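Local structure of myosin-I heavy chain (Dictyostelium discoideum, 5EJR) at residues K251-S256 / F292-R297; A257-A262 / G288-Q293; I264-S269 / T491-S496. The protein is an actin-based motor with ATPase activity acting in early phagocytosis and adhesion, represented here by its second MyTH4-FERM tail domain. One frame throughout, in Å; residues are numbered along the deposited sequence.

How the interactions relate
Interactions 1 and 2 are successive spans of one strand pairing, 253-259 against 290-296, with centres about 15 Å apart; F292 and Q293 belong to both, and one 1,2-ethanediol touches both. Interaction 3 lies about 13 Å from the centre of interaction 1 and about 14 Å from that of interaction 2. Its segment 264-269 is on the other flank of strand 253-259, and probable hydrogen bonds join the two: I255 O to V268 N at 2.9 Å, A257 N to K266 O at 2.8 Å. R297 CZ of interaction 1 packs 3.8 Å from V267 CG2 of interaction 3. Interaction 3 then connects this ubiquitin-like sheet to the C-terminal helix of the FERM domain.

Interaction 1: K251-S256 / F292-R297; sequences KMFGIS and FQVRRR. With EDO (1,2-ethanediol), chain E; EDO (1,2-ethanediol), chain C.
R297 and S256 meet on an antiparallel strand pair in the ubiquitin-like lobe of the FERM domain, where 253-256 runs against 292-296 with 143° between the short-segment axes. G254 pairs with R295 and S256 with Q293, each by two reciprocal bonds; G254 N to R295 O measures 3.0 Å. R297 N adds a bond of 2.7 Å to M252 O, extending the pairing past the strand.

Apolar contacts gather on the side of I255 and V294, which helix 232-243 covers through I235 and V239. I255 splits its branches: CG2 lies 3.5 Å from F292 CD1, while CG1 approaches V294 CG2 at 3.9 Å. The other V294 methyl, CG1, meets F253 CD2 at 3.7 Å. R296 CB makes an off-centre CH-pi contact, 4.2 Å from the centroid of the F253 ring; its extended chain then carries the guanidinium on to F298 O and the ring of F299.

Polar groups occupy the side of S256, Q293 and R295, where R295 NH1 donates to Q293 OE1 and NH2 forms a salt bridge with E330. R297 starts with CG anti to the backbone N (chi1 -176°) and bends twice, turning back past G254, where a CB would be tight against NE. From there R297 NH2 donates to S256 OG at 2.8 Å (154° at the hydrogen) and weakly to I255 O, while NE reaches O1 of an ethanediol at 3.1 Å.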
loop_
_atom_site.group_PDB
_atom_site.type_symbol
_atom_site.label_atom_id
_atom_site.label_comp_id
_atom_site.label_asym_id
_atom_site.label_seq_id
_atom_site.Cartn_x
_atom_site.Cartn_y
_atom_site.Cartn_z
ATOM N N LYS A 251 -8.475 14.651 -8.637
ATOM C CA LYS A 251 -8.860 13.338 -9.161
ATOM C C LYS A 251 -7.926 12.808 -10.247
ATOM O O LYS A 251 -8.011 11.642 -10.559
ATOM C CB LYS A 251 -10.313 13.330 -9.686
ATOM C CG LYS A 251 -10.543 14.195 -10.930
ATOM C CD LYS A 251 -12.012 14.166 -11.408
ATOM C CE LYS A 251 -13.006 14.804 -10.453
ATOM N NZ LYS A 251 -12.893 16.281 -10.398
ATOM N N MET A 252 -7.103 13.663 -10.859
ATOM C CA MET A 252 -6.221 13.280 -11.961
ATOM C C MET A 252 -4.960 12.677 -11.419
ATOM O O MET A 252 -4.155 12.162 -12.190
ATOM C CB MET A 252 -5.836 14.516 -12.841
ATOM C CG MET A 252 -7.024 15.316 -13.378
ATOM S SD MET A 252 -8.149 14.233 -14.275
ATOM C CE MET A 252 -9.583 15.352 -14.480
ATOM N N PHE A 253 -4.743 12.805 -10.107
ATOM C CA PHE A 253 -3.536 12.361 -9.455
ATOM C C PHE A 253 -3.700 11.039 -8.743
ATOM O O PHE A 253 -4.806 10.656 -8.353
ATOM C CB PHE A 253 -3.020 13.470 -8.499
ATOM C CG PHE A 253 -2.405 14.652 -9.213
ATOM C CD1 PHE A 253 -3.201 15.680 -9.710
ATOM C CD2 PHE A 253 -1.032 14.715 -9.432
ATOM C CE1 PHE A 253 -2.633 16.743 -10.420
ATOM C CE2 PHE A 253 -0.475 15.761 -10.169
ATOM C CZ PHE A 253 -1.282 16.781 -10.640
ATOM N N GLY A 254 -2.584 10.337 -8.616
ATOM C CA GLY A 254 -2.530 9.050 -7.943
ATOM C C GLY A 254 -1.186 8.892 -7.276
ATOM O O GLY A 254 -0.376 9.820 -7.294
ATOM N N ILE A 255 -0.923 7.702 -6.740
ATOM C CA ILE A 255 0.324 7.376 -6.062
ATOM C C ILE A 255 0.941 6.109 -6.616
ATOM O O ILE A 255 0.220 5.175 -6.964
ATOM C CB ILE A 255 0.067 7.316 -4.528
ATOM C CG1 ILE A 255 -0.121 8.759 -3.977
ATOM C CG2 ILE A 255 1.167 6.529 -3.766
ATOM C CD1 ILE A 255 -0.330 8.896 -2.504
ATOM N N SER A 256 2.277 6.106 -6.723
ATOM C CA SER A 256 3.092 4.965 -7.118
ATOM C C SER A 256 4.093 4.602 -5.998
ATOM O O SER A 256 4.580 5.483 -5.274
ATOM C CB SER A 256 3.843 5.263 -8.417
ATOM O OG SER A 256 2.924 5.343 -9.495
ATOM N N PHE A 292 6.554 6.383 -1.461
ATOM C CA PHE A 292 5.357 6.819 -2.179
ATOM C C PHE A 292 5.644 8.112 -2.925
ATOM O O PHE A 292 6.228 9.041 -2.357
ATOM C CB PHE A 292 4.212 7.076 -1.204
ATOM C CG PHE A 292 3.644 5.864 -0.521
ATOM C CD1 PHE A 292 2.989 4.877 -1.248
ATOM C CD2 PHE A 292 3.690 5.745 0.862
ATOM C CE1 PHE A 292 2.424 3.779 -0.611
ATOM C CE2 PHE A 292 3.144 4.627 1.499
ATOM C CZ PHE A 292 2.499 3.661 0.760
ATOM N N GLN A 293 5.217 8.176 -4.197
ATOM C CA GLN A 293 5.381 9.365 -5.022
ATOM C C GLN A 293 4.047 9.731 -5.718
ATOM O O GLN A 293 3.407 8.870 -6.316
ATOM C CB GLN A 293 6.524 9.157 -6.020
ATOM C CG GLN A 293 6.654 10.206 -7.131
ATOM C CD GLN A 293 7.582 9.731 -8.235
ATOM O OE1 GLN A 293 7.228 8.884 -9.047
ATOM N NE2 GLN A 293 8.766 10.306 -8.342
ATOM N N VAL A 294 3.617 10.981 -5.574
ATOM C CA VAL A 294 2.422 11.492 -6.233
ATOM C C VAL A 294 2.790 11.676 -7.700
ATOM O O VAL A 294 3.884 12.144 -8.025
ATOM C CB VAL A 294 1.849 12.781 -5.579
ATOM C CG1 VAL A 294 0.869 13.508 -6.506
ATOM C CG2 VAL A 294 1.160 12.448 -4.257
ATOM N N ARG A 295 1.905 11.229 -8.581
ATOM C CA ARG A 295 2.105 11.350 -10.018
ATOM C C ARG A 295 0.795 11.771 -10.630
ATOM O O ARG A 295 -0.265 11.449 -10.098
ATOM C CB ARG A 295 2.529 10.000 -10.625
ATOM C CG ARG A 295 3.957 9.574 -10.262
ATOM C CD ARG A 295 4.397 8.427 -11.146
ATOM N NE ARG A 295 4.752 8.850 -12.507
ATOM C CZ ARG A 295 5.913 9.400 -12.850
ATOM N NH1 ARG A 295 6.813 9.707 -11.922
ATOM N NH2 ARG A 295 6.166 9.689 -14.119
ATOM N N ARG A 296 0.857 12.456 -11.765
ATOM C CA ARG A 296 -0.383 12.754 -12.465
ATOM C C ARG A 296 -0.696 11.471 -13.214
ATOM O O ARG A 296 0.152 10.944 -13.966
ATOM C CB ARG A 296 -0.287 13.948 -13.413
ATOM C CG ARG A 296 -1.675 14.140 -14.025
ATOM C CD ARG A 296 -1.759 15.342 -14.825
ATOM N NE ARG A 296 -2.990 15.391 -15.605
ATOM C CZ ARG A 296 -3.322 16.458 -16.306
ATOM N NH1 ARG A 296 -2.549 17.540 -16.285
ATOM N NH2 ARG A 296 -4.424 16.459 -17.034
ATOM N N ARG A 297 -1.835 10.896 -12.860
ATOM C CA ARG A 297 -2.264 9.595 -13.327
ATOM C C ARG A 297 -3.120 9.675 -14.572
ATOM O O ARG A 297 -2.918 8.885 -15.481
ATOM C CB ARG A 297 -3.003 8.862 -12.190
ATOM C CG ARG A 297 -3.450 7.407 -12.517
ATOM C CD ARG A 297 -2.303 6.403 -12.557
ATOM N NE ARG A 297 -1.620 6.278 -11.266
ATOM C CZ ARG A 297 -0.296 6.281 -11.111
ATOM N NH1 ARG A 297 0.504 6.402 -12.165
ATOM N NH2 ARG A 297 0.239 6.163 -9.900
HETATM C C1 EDO E . -4.785 4.826 -10.055
HETATM O O1 EDO E . -3.940 5.720 -9.321
HETATM C C2 EDO E . -4.953 3.469 -9.270
HETATM O O2 EDO E . -5.907 3.685 -8.237
HETATM C C1 EDO C . 6.944 6.556 1.905
HETATM O O1 EDO C . 7.417 7.717 1.213
HETATM C C2 EDO C . 7.322 6.558 3.408
HETATM O O2 EDO C . 6.214 6.038 4.150
#

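Interaction 2: A257-A262 / G288-Q293; sequences AVNETA and GEFYFQ. With EDO (1,2-ethanediol), chain C.
Y291 OH donates to E260 OE2 over 2.7 Å, the shortest polar bond of this contact. The carboxylate oxygen accepts on its anti lone pair, the one turned away from OE1, and the carboxylate plane stands 78° from the ring plane. Y291 reaches this position because its CG sits between the backbone N and the carbonyl carbon (chi1 67°), which lays the ring alongside V258. V258 CB then lies over one ring face, 4.0 Å from the centroid, and its CG1 is 3.6 Å from Y291 CZ. The two residues are also paired through their backbones: V258 N to Y291 O is a nearly straight bond of 2.8 Å, and Y291 N returns one to V258 O.

On the side of A257 and N259, F290 takes the aromatic role. N259 CB sits over its face, 3.7 Å from the centroid, and N259 ND2 comes within 3.4 Å of F290 CE2. The amide stands almost perpendicular to the ring, at 87°. K287 O accepts from ND2, and OD1 accepts from A262 N at 3.1 Å, an Asx motif that shapes the turn leaving the strand. Beside that turn T261 OG1 lies 3.0 Å from G288 CA; a CB on G288 would collide with it. W281 of helix 274-283 stacks with F290 and packs on A257.

In this ubiquitin-like lobe the strand ends are thus held differently on each side of the sheet. Around F290 the amide is held from both ends, by its own turn and by K287 next to the opposing segment. Y291 has a cation-pi partner in R215 and a carboxylate at its hydroxyl, and the opposite charges near its two parts would probably polarise the phenol and strengthen its short bond to E260.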
loop_
_atom_site.group_PDB
_atom_site.type_symbol
_atom_site.label_atom_id
_atom_site.label_comp_id
_atom_site.label_asym_id
_atom_site.label_seq_id
_atom_site.Cartn_x
_atom_site.Cartn_y
_atom_site.Cartn_z
ATOM N N ALA A 257 4.382 3.311 -5.856
ATOM C CA ALA A 257 5.380 2.787 -4.905
ATOM C C ALA A 257 6.662 2.719 -5.723
ATOM O O ALA A 257 6.699 2.035 -6.745
ATOM C CB ALA A 257 4.991 1.394 -4.417
ATOM N N VAL A 258 7.661 3.502 -5.346
ATOM C CA VAL A 258 8.925 3.605 -6.087
ATOM C C VAL A 258 10.101 3.018 -5.293
ATOM O O VAL A 258 10.297 3.410 -4.155
ATOM C CB VAL A 258 9.213 5.100 -6.470
ATOM C CG1 VAL A 258 10.563 5.250 -7.190
ATOM C CG2 VAL A 258 8.075 5.702 -7.299
ATOM N N ASN A 259 10.892 2.114 -5.912
ATOM C CA ASN A 259 12.120 1.537 -5.348
ATOM C C ASN A 259 13.245 1.806 -6.364
ATOM O O ASN A 259 13.235 1.250 -7.461
ATOM C CB ASN A 259 11.963 0.032 -5.072
ATOM C CG ASN A 259 13.113 -0.594 -4.304
ATOM O OD1 ASN A 259 14.295 -0.309 -4.548
ATOM N ND2 ASN A 259 12.790 -1.498 -3.371
ATOM N N GLU A 260 14.179 2.692 -6.018
ATOM C CA GLU A 260 15.257 3.087 -6.926
ATOM C C GLU A 260 16.372 2.045 -7.115
ATOM O O GLU A 260 16.910 1.946 -8.225
ATOM C CB GLU A 260 15.851 4.436 -6.503
ATOM C CG GLU A 260 14.962 5.618 -6.866
ATOM C CD GLU A 260 15.436 6.982 -6.403
ATOM O OE1 GLU A 260 16.661 7.165 -6.215
ATOM O OE2 GLU A 260 14.577 7.879 -6.253
ATOM N N THR A 261 16.739 1.290 -6.056
ATOM C CA THR A 261 17.816 0.291 -6.157
ATOM C C THR A 261 17.378 -0.879 -7.037
ATOM O O THR A 261 18.162 -1.367 -7.855
ATOM C CB THR A 261 18.359 -0.128 -4.785
ATOM O OG1 THR A 261 17.377 -0.897 -4.102
ATOM C CG2 THR A 261 18.793 1.051 -3.938
ATOM N N ALA A 262 16.111 -1.292 -6.896
ATOM C CA ALA A 262 15.501 -2.325 -7.721
ATOM C C ALA A 262 14.442 -1.554 -8.486
ATOM O O ALA A 262 13.385 -1.308 -7.917
ATOM C CB ALA A 262 14.857 -3.389 -6.840
ATOM N N GLY A 288 16.658 -2.772 -1.401
ATOM C CA GLY A 288 16.440 -1.339 -1.257
ATOM C C GLY A 288 15.142 -0.905 -0.614
ATOM O O GLY A 288 14.328 -1.735 -0.197
ATOM N N GLU A 289 14.956 0.426 -0.533
ATOM C CA GLU A 289 13.810 1.065 0.113
ATOM C C GLU A 289 12.731 1.586 -0.862
ATOM O O GLU A 289 13.057 2.224 -1.868
ATOM C CB GLU A 289 14.312 2.217 1.008
ATOM C CG GLU A 289 13.447 2.465 2.231
ATOM C CD GLU A 289 13.465 3.875 2.795
ATOM O OE1 GLU A 289 13.158 4.827 2.041
ATOM O OE2 GLU A 289 13.717 4.017 4.013
ATOM N N PHE A 290 11.451 1.354 -0.521
ATOM C CA PHE A 290 10.312 1.877 -1.278
ATOM C C PHE A 290 9.858 3.197 -0.677
ATOM O O PHE A 290 9.922 3.396 0.539
ATOM C CB PHE A 290 9.104 0.918 -1.259
ATOM C CG PHE A 290 9.120 -0.228 -2.240
ATOM C CD1 PHE A 290 8.597 -0.076 -3.521
ATOM C CD2 PHE A 290 9.603 -1.480 -1.867
ATOM C CE1 PHE A 290 8.607 -1.139 -4.431
ATOM C CE2 PHE A 290 9.606 -2.546 -2.775
ATOM C CZ PHE A 290 9.113 -2.367 -4.052
ATOM N N TYR A 291 9.322 4.071 -1.532
ATOM C CA TYR A 291 8.706 5.316 -1.115
ATOM C C TYR A 291 7.505 5.616 -1.994
ATOM O O TYR A 291 7.437 5.127 -3.119
ATOM C CB TYR A 291 9.708 6.488 -1.046
ATOM C CG TYR A 291 10.264 6.932 -2.379
ATOM C CD1 TYR A 291 9.617 7.907 -3.135
ATOM C CD2 TYR A 291 11.472 6.433 -2.854
ATOM C CE1 TYR A 291 10.144 8.352 -4.345
ATOM C CE2 TYR A 291 12.013 6.875 -4.061
ATOM C CZ TYR A 291 11.347 7.839 -4.802
ATOM O OH TYR A 291 11.873 8.287 -5.992
ATOM N N PHE A 292 6.554 6.383 -1.461
ATOM C CA PHE A 292 5.357 6.819 -2.179
ATOM C C PHE A 292 5.644 8.112 -2.925
ATOM O O PHE A 292 6.228 9.041 -2.357
ATOM C CB PHE A 292 4.212 7.076 -1.204
ATOM C CG PHE A 292 3.644 5.864 -0.521
ATOM C CD1 PHE A 292 2.989 4.877 -1.248
ATOM C CD2 PHE A 292 3.690 5.745 0.862
ATOM C CE1 PHE A 292 2.424 3.779 -0.611
ATOM C CE2 PHE A 292 3.144 4.627 1.499
ATOM C CZ PHE A 292 2.499 3.661 0.760
ATOM N N GLN A 293 5.217 8.176 -4.197
ATOM C CA GLN A 293 5.381 9.365 -5.022
ATOM C C GLN A 293 4.047 9.731 -5.718
ATOM O O GLN A 293 3.407 8.870 -6.316
ATOM C CB GLN A 293 6.524 9.157 -6.020
ATOM C CG GLN A 293 6.654 10.206 -7.131
ATOM C CD GLN A 293 7.582 9.731 -8.235
ATOM O OE1 GLN A 293 7.228 8.884 -9.047
ATOM N NE2 GLN A 293 8.766 10.306 -8.342
HETATM C C1 EDO C . 6.944 6.556 1.905
HETATM O O1 EDO C . 7.417 7.717 1.213
HETATM C C2 EDO C . 7.322 6.558 3.408
HETATM O O2 EDO C . 6.214 6.038 4.150
#

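Interaction 3: I264-S269 / T491-S496; sequences ISKVVS and TDEHSS. With EDO (1,2-ethanediol), chain D.
S269 OG and S495 OG are hydrogen-bonded at 2.7 Å, which directly joins the ubiquitin-like lobe to the PH-like lobe of the FERM domain. Beside this bond V267 CG1 rests 3.6 Å from S496 OG. K266 runs extended across E493, its CE 3.6 Å from E493 CD, so the lysine meets the carboxylate through its aliphatic part; K266 NZ faces D492 OD1 beyond salt-bridge range.

Two waters bridge the segments as well. One accepts from V267 N at 3.0 Å and donates to E493 OE2 at 2.8 Å. The other donates to both V267 O and E493 OE2, each 2.6 Å away, and accepts from S496 OG at 2.7 Å. E493 OE2 therefore receives two water protons, and through them the carboxylate reads both the N-H and the C=O of V267.

Further out, the backbone sets these groups. E493 holds the N-cap position of helix 494-505, and its N donates to T491 OG1 in an ST turn. With CG anti to the carbonyl carbon (chi1 -69°) and the chain extended beyond, its carboxylate reaches the waters. Were E493 an alanine, both waters would probably lose their shared acceptor and the methylenes of K266 their packing partner. S269 OG has a second hydrogen-bond partner in T271 OG1.

Strand 264-267 is an outermost strand of the three-stranded sheet within this chain, hydrogen-bonded to strand 253-259 through K266 with A257. Strand 423-428 of the PH-like lobe touches both segments, T423 meeting V267 on the sheet side and F425 meeting E493 and S496 at the start of helix 494-505.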
loop_
_atom_site.group_PDB
_atom_site.type_symbol
_atom_site.label_atom_id
_atom_site.label_comp_id
_atom_site.label_asym_id
_atom_site.label_seq_id
_atom_site.Cartn_x
_atom_site.Cartn_y
_atom_site.Cartn_z
ATOM N N ILE A 264 11.748 -0.232 -9.678
ATOM C CA ILE A 264 10.313 -0.478 -9.577
ATOM C C ILE A 264 9.617 0.839 -9.331
ATOM O O ILE A 264 10.080 1.660 -8.535
ATOM C CB ILE A 264 9.981 -1.512 -8.446
ATOM C CG1 ILE A 264 10.621 -2.887 -8.718
ATOM C CG2 ILE A 264 8.440 -1.659 -8.209
ATOM C CD1 ILE A 264 10.922 -3.658 -7.482
ATOM N N SER A 265 8.528 1.034 -10.066
ATOM C CA SER A 265 7.552 2.101 -9.947
ATOM C C SER A 265 6.263 1.398 -10.291
ATOM O O SER A 265 6.035 1.009 -11.443
ATOM C CB SER A 265 7.832 3.254 -10.898
ATOM O OG SER A 265 6.773 4.185 -10.757
ATOM N N LYS A 266 5.482 1.102 -9.257
ATOM C CA LYS A 266 4.250 0.361 -9.411
ATOM C C LYS A 266 3.071 1.211 -8.933
ATOM O O LYS A 266 3.161 1.826 -7.884
ATOM C CB LYS A 266 4.377 -0.946 -8.610
ATOM C CG LYS A 266 3.336 -2.023 -8.937
ATOM C CD LYS A 266 3.559 -3.297 -8.128
ATOM C CE LYS A 266 2.625 -4.401 -8.564
ATOM N NZ LYS A 266 3.074 -5.733 -8.080
ATOM N N VAL A 267 1.976 1.236 -9.700
ATOM C CA VAL A 267 0.755 1.982 -9.378
ATOM C C VAL A 267 0.180 1.420 -8.052
ATOM O O VAL A 267 0.143 0.211 -7.880
ATOM C CB VAL A 267 -0.271 1.837 -10.534
ATOM C CG1 VAL A 267 -1.666 2.301 -10.109
ATOM C CG2 VAL A 267 0.191 2.592 -11.784
ATOM N N VAL A 268 -0.205 2.276 -7.110
ATOM C CA VAL A 268 -0.790 1.776 -5.872
ATOM C C VAL A 268 -2.286 1.993 -6.013
ATOM O O VAL A 268 -2.708 3.101 -6.292
ATOM C CB VAL A 268 -0.220 2.469 -4.602
ATOM C CG1 VAL A 268 -0.820 1.849 -3.334
ATOM C CG2 VAL A 268 1.294 2.371 -4.563
ATOM N N SER A 269 -3.087 0.960 -5.817
ATOM C CA SER A 269 -4.537 1.101 -5.951
ATOM C C SER A 269 -5.062 2.116 -4.992
ATOM O O SER A 269 -4.708 2.072 -3.819
ATOM C CB SER A 269 -5.242 -0.231 -5.701
ATOM O OG SER A 269 -6.643 -0.046 -5.841
ATOM N N THR A 491 -2.078 -11.020 -14.935
ATOM C CA THR A 491 -1.638 -9.947 -14.041
ATOM C C THR A 491 -2.329 -10.081 -12.697
ATOM O O THR A 491 -3.532 -10.375 -12.660
ATOM C CB THR A 491 -1.961 -8.525 -14.640
ATOM O OG1 THR A 491 -1.819 -7.538 -13.622
ATOM C CG2 THR A 491 -3.377 -8.403 -15.232
ATOM N N ASP A 492 -1.619 -9.738 -11.607
ATOM C CA ASP A 492 -2.220 -9.743 -10.269
ATOM C C ASP A 492 -2.680 -8.334 -9.860
ATOM O O ASP A 492 -3.077 -8.131 -8.714
ATOM C CB ASP A 492 -1.213 -10.281 -9.232
ATOM C CG ASP A 492 0.061 -9.446 -9.087
ATOM O OD1 ASP A 492 0.302 -8.560 -9.948
ATOM O OD2 ASP A 492 0.822 -9.687 -8.119
ATOM N N GLU A 493 -2.610 -7.350 -10.779
ATOM C CA GLU A 493 -2.975 -5.988 -10.414
ATOM C C GLU A 493 -4.451 -5.649 -10.682
ATOM O O GLU A 493 -4.769 -4.510 -11.046
ATOM C CB GLU A 493 -2.035 -4.976 -11.081
ATOM C CG GLU A 493 -0.615 -5.011 -10.540
ATOM C CD GLU A 493 0.290 -4.041 -11.285
ATOM O OE1 GLU A 493 1.094 -4.517 -12.115
ATOM O OE2 GLU A 493 0.153 -2.809 -11.102
ATOM N N HIS A 494 -5.364 -6.591 -10.393
ATOM C CA HIS A 494 -6.797 -6.327 -10.590
ATOM C C HIS A 494 -7.265 -5.033 -9.949
ATOM O O HIS A 494 -8.040 -4.310 -10.547
ATOM C CB HIS A 494 -7.686 -7.496 -10.089
ATOM C CG HIS A 494 -7.410 -7.900 -8.679
ATOM N ND1 HIS A 494 -8.112 -7.351 -7.624
ATOM C CD2 HIS A 494 -6.524 -8.804 -8.200
ATOM C CE1 HIS A 494 -7.644 -7.955 -6.538
ATOM N NE2 HIS A 494 -6.669 -8.825 -6.840
ATOM N N SER A 495 -6.809 -4.743 -8.745
ATOM C CA SER A 495 -7.294 -3.563 -8.035
ATOM C C SER A 495 -6.926 -2.204 -8.721
ATOM O O SER A 495 -7.796 -1.343 -8.931
ATOM C CB SER A 495 -6.851 -3.601 -6.577
ATOM O OG SER A 495 -7.551 -2.569 -5.897
ATOM N N SER A 496 -5.663 -2.032 -9.076
ATOM C CA SER A 496 -5.200 -0.831 -9.796
ATOM C C SER A 496 -5.807 -0.795 -11.198
ATOM O O SER A 496 -6.210 0.269 -11.668
ATOM C CB SER A 496 -3.682 -0.856 -9.921
ATOM O OG SER A 496 -3.096 -0.658 -8.653
HETATM C C1 EDO D . -10.809 -5.538 -8.910
HETATM O O1 EDO D . -10.298 -5.594 -7.588
HETATM C C2 EDO D . -12.349 -5.479 -8.878
HETATM O O2 EDO D . -12.784 -4.332 -8.162
HETATM O O HOH W 1 1.705 -0.703 -11.982
HETATM O O HOH W 2 -0.759 -2.089 -8.784
#